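Local coordinates for kinesin-like protein KIF19 (Mus musculus, PDB 5GSZ) that moves toward microtubule plus ends as an ATP-driven kinesin-8 motor and depolymerizes microtubules at ciliary tips, thereby regulating the length of motile cilia, at residues R133-T138 with Y144-S149. Sequence-based numbering, arbitrary orientation.
Sequences RAIEET and YEVSMS
The backbones of Ile-135, on helix 123-136, and Tyr-144, near the start of strand 142-154, approach to 7.1 Å between their CA atoms, and the chain turns back between them within a few residues. Ile-135 makes contact through CG1, CG2 and CD1. CG1 lies over one face of the Tyr-144 ring, offset toward the rim and 4.0 Å from the centroid, a CH-pi contact only 17° off the ring normal. With CG1 beside the backbone N (chi1 -79°), CG2 of Ile-135 falls anti to that N and packs 3.5 Å from Tyr-144 CD1, while Ile-135 CD1 meets Val-146 CG2 tip to tip at 3.4 Å. One isoleucine thus touches two alternate residues of the strand, Tyr-144 and Val-146, which both point toward the helix.

At the far end of the ring the contact becomes polar. Tyr-144 OH donates a hydrogen bond of 2.6 Å to Thr-138 OG1, the two side chains crossing at about a right angle. Thr-138 OG1 in turn donates to Ala-134 O at 2.9 Å, in the carbonyl plane, so this hydroxyl links the tyrosine to the backbone carbonyl of Ala-134 on the helix. Gln-230 NE2, from the adjoining strand 220-232, also hydrogen-bonds Tyr-144 OH and helps to fix the ring's outer end. Ile-93 of helix 89-93 touches both Ile-135 and Tyr-144.

Away from the nucleotide pocket, this surface contact joins a helix to the next strand of the central mixed sheet, an alpha/beta packing in which helices flank the sheet, as in the kinesin motor domain and other P-loop NTPases.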
ATOM      1  N   ARG A 133     -17.510  -4.979 -12.786  1.00 51.19           N
ATOM      2  CA  ARG A 133     -18.096  -6.222 -13.281  1.00 56.83           C
ATOM      3  C   ARG A 133     -18.894  -6.926 -12.191  1.00 54.54           C
ATOM      4  O   ARG A 133     -20.068  -7.265 -12.384  1.00 53.83           O
ATOM      5  CB  ARG A 133     -17.005  -7.149 -13.814  1.00 61.03           C
ATOM      6  CG  ARG A 133     -16.419  -6.716 -15.133  1.00 65.25           C
ATOM      7  CD  ARG A 133     -15.574  -7.819 -15.724  1.00 68.68           C
ATOM      8  NE  ARG A 133     -14.991  -7.374 -16.977  1.00 73.16           N
ATOM      9  CZ  ARG A 133     -13.795  -6.810 -17.079  1.00 80.60           C
ATOM     10  NH1 ARG A 133     -13.041  -6.647 -15.990  1.00 73.96           N
ATOM     11  NH2 ARG A 133     -13.347  -6.426 -18.270  1.00 79.46           N
ATOM     12  N   ALA A 134     -18.257  -7.176 -11.045  1.00 54.15           N
ATOM     13  CA  ALA A 134     -18.945  -7.761  -9.902  1.00 51.71           C
ATOM     14  C   ALA A 134     -20.209  -6.992  -9.546  1.00 55.59           C
ATOM     15  O   ALA A 134     -21.196  -7.588  -9.095  1.00 57.00           O
ATOM     16  CB  ALA A 134     -18.001  -7.803  -8.700  1.00 52.98           C
ATOM     17  N   ILE A 135     -20.205  -5.673  -9.746  1.00 50.61           N
ATOM     18  CA  ILE A 135     -21.389  -4.887  -9.430  1.00 51.26           C
ATOM     19  C   ILE A 135     -22.504  -5.162 -10.430  1.00 57.50           C
ATOM     20  O   ILE A 135     -23.677  -5.264 -10.052  1.00 59.78           O
ATOM     21  CB  ILE A 135     -21.038  -3.389  -9.354  1.00 53.75           C
ATOM     22  CG1 ILE A 135     -20.382  -3.081  -8.007  1.00 52.12           C
ATOM     23  CG2 ILE A 135     -22.267  -2.523  -9.548  1.00 43.78           C
ATOM     24  CD1 ILE A 135     -19.975  -1.664  -7.866  1.00 47.30           C
ATOM     25  N   GLU A 136     -22.170  -5.313 -11.717  1.00 58.16           N
ATOM     26  CA  GLU A 136     -23.232  -5.562 -12.686  1.00 58.36           C
ATOM     27  C   GLU A 136     -23.693  -7.022 -12.666  1.00 58.95           C
ATOM     28  O   GLU A 136     -24.883  -7.293 -12.871  1.00 56.98           O
ATOM     29  CB  GLU A 136     -22.798  -5.136 -14.093  1.00 53.25           C
ATOM     30  CG  GLU A 136     -23.955  -5.165 -15.086  1.00 61.08           C
ATOM     31  CD  GLU A 136     -25.016  -4.063 -14.846  1.00 70.03           C
ATOM     32  OE1 GLU A 136     -24.652  -2.862 -14.721  1.00 68.74           O
ATOM     33  OE2 GLU A 136     -26.224  -4.413 -14.767  1.00 62.77           O
ATOM     34  N   GLU A 137     -22.797  -7.969 -12.379  1.00 55.42           N
ATOM     35  CA  GLU A 137     -23.256  -9.348 -12.270  1.00 52.82           C
ATOM     36  C   GLU A 137     -24.181  -9.558 -11.084  1.00 56.73           C
ATOM     37  O   GLU A 137     -24.762 -10.636 -10.969  1.00 58.76           O
ATOM     38  CB  GLU A 137     -22.067 -10.310 -12.172  1.00 53.41           C
ATOM     39  N   THR A 138     -24.317  -8.573 -10.188  1.00 57.35           N
ATOM     40  CA  THR A 138     -25.241  -8.676  -9.067  1.00 55.44           C
ATOM     41  C   THR A 138     -26.279  -7.557  -9.026  1.00 55.02           C
ATOM     42  O   THR A 138     -27.053  -7.490  -8.067  1.00 55.01           O
ATOM     43  CB  THR A 138     -24.473  -8.718  -7.735  1.00 52.22           C
ATOM     44  OG1 THR A 138     -23.639  -7.561  -7.613  1.00 53.76           O
ATOM     45  CG2 THR A 138     -23.606  -9.959  -7.658  1.00 49.21           C
ATOM     46  N   TYR A 144     -26.244  -0.207  -6.439  1.00 46.39           N
ATOM     47  CA  TYR A 144     -24.927   0.190  -5.959  1.00 49.21           C
ATOM     48  C   TYR A 144     -24.664   1.669  -6.199  1.00 49.10           C
ATOM     49  O   TYR A 144     -25.128   2.259  -7.181  1.00 45.25           O
ATOM     50  CB  TYR A 144     -23.789  -0.622  -6.593  1.00 42.11           C
ATOM     51  CG  TYR A 144     -23.826  -2.100  -6.311  1.00 41.05           C
ATOM     52  CD1 TYR A 144     -24.622  -2.948  -7.051  1.00 47.08           C
ATOM     53  CD2 TYR A 144     -23.098  -2.639  -5.261  1.00 44.45           C
ATOM     54  CE1 TYR A 144     -24.651  -4.326  -6.779  1.00 49.56           C
ATOM     55  CE2 TYR A 144     -23.128  -3.994  -4.979  1.00 46.32           C
ATOM     56  CZ  TYR A 144     -23.906  -4.831  -5.737  1.00 45.92           C
ATOM     57  OH  TYR A 144     -23.930  -6.172  -5.463  1.00 46.99           O
ATOM     58  N   GLU A 145     -23.922   2.253  -5.262  1.00 53.08           N
ATOM     59  CA  GLU A 145     -23.314   3.568  -5.407  1.00 56.74           C
ATOM     60  C   GLU A 145     -21.812   3.404  -5.214  1.00 51.11           C
ATOM     61  O   GLU A 145     -21.371   2.734  -4.271  1.00 49.41           O
ATOM     62  CB  GLU A 145     -23.888   4.576  -4.401  1.00 55.10           C
ATOM     63  CG  GLU A 145     -25.045   5.412  -4.931  1.00 65.19           C
ATOM     64  CD  GLU A 145     -25.671   6.305  -3.862  1.00 80.09           C
ATOM     65  OE1 GLU A 145     -25.813   5.858  -2.700  1.00 73.97           O
ATOM     66  OE2 GLU A 145     -25.996   7.472  -4.183  1.00 87.23           O
ATOM     67  N   VAL A 146     -21.029   3.987  -6.115  1.00 49.75           N
ATOM     68  CA  VAL A 146     -19.578   3.894  -6.061  1.00 46.76           C
ATOM     69  C   VAL A 146     -18.995   5.285  -6.201  1.00 52.04           C
ATOM     70  O   VAL A 146     -19.290   5.983  -7.177  1.00 56.96           O
ATOM     71  CB  VAL A 146     -19.020   2.994  -7.171  1.00 46.71           C
ATOM     72  CG1 VAL A 146     -17.536   2.819  -6.975  1.00 50.67           C
ATOM     73  CG2 VAL A 146     -19.728   1.686  -7.195  1.00 49.66           C
ATOM     74  N   SER A 147     -18.153   5.674  -5.246  1.00 52.80           N
ATOM     75  CA  SER A 147     -17.318   6.860  -5.372  1.00 54.02           C
ATOM     76  C   SER A 147     -15.874   6.508  -5.036  1.00 50.05           C
ATOM     77  O   SER A 147     -15.612   5.593  -4.249  1.00 47.16           O
ATOM     78  CB  SER A 147     -17.806   7.974  -4.460  1.00 54.93           C
ATOM     79  OG  SER A 147     -17.728   7.550  -3.111  1.00 57.27           O
ATOM     80  N   MET A 148     -14.932   7.240  -5.641  1.00 52.23           N
ATOM     81  CA  MET A 148     -13.518   7.093  -5.307  1.00 52.38           C
ATOM     82  C   MET A 148     -12.868   8.452  -5.136  1.00 50.93           C
ATOM     83  O   MET A 148     -13.244   9.427  -5.787  1.00 58.76           O
ATOM     84  CB  MET A 148     -12.729   6.321  -6.360  1.00 50.34           C
ATOM     85  CG  MET A 148     -12.762   6.966  -7.703  1.00 54.97           C
ATOM     86  SD  MET A 148     -11.696   6.134  -8.880  1.00 75.15           S
ATOM     87  CE  MET A 148     -10.241   7.169  -8.846  1.00 56.89           C
ATOM     88  N   SER A 149     -11.878   8.502  -4.258  1.00 48.89           N
ATOM     89  CA  SER A 149     -11.082   9.698  -4.053  1.00 48.12           C
ATOM     90  C   SER A 149      -9.618   9.320  -4.106  1.00 47.65           C
ATOM     91  O   SER A 149      -9.256   8.153  -3.956  1.00 48.11           O
ATOM     92  CB  SER A 149     -11.394  10.364  -2.726  1.00 46.11           C
ATOM     93  OG  SER A 149     -12.731  10.786  -2.709  1.00 55.90           O
TER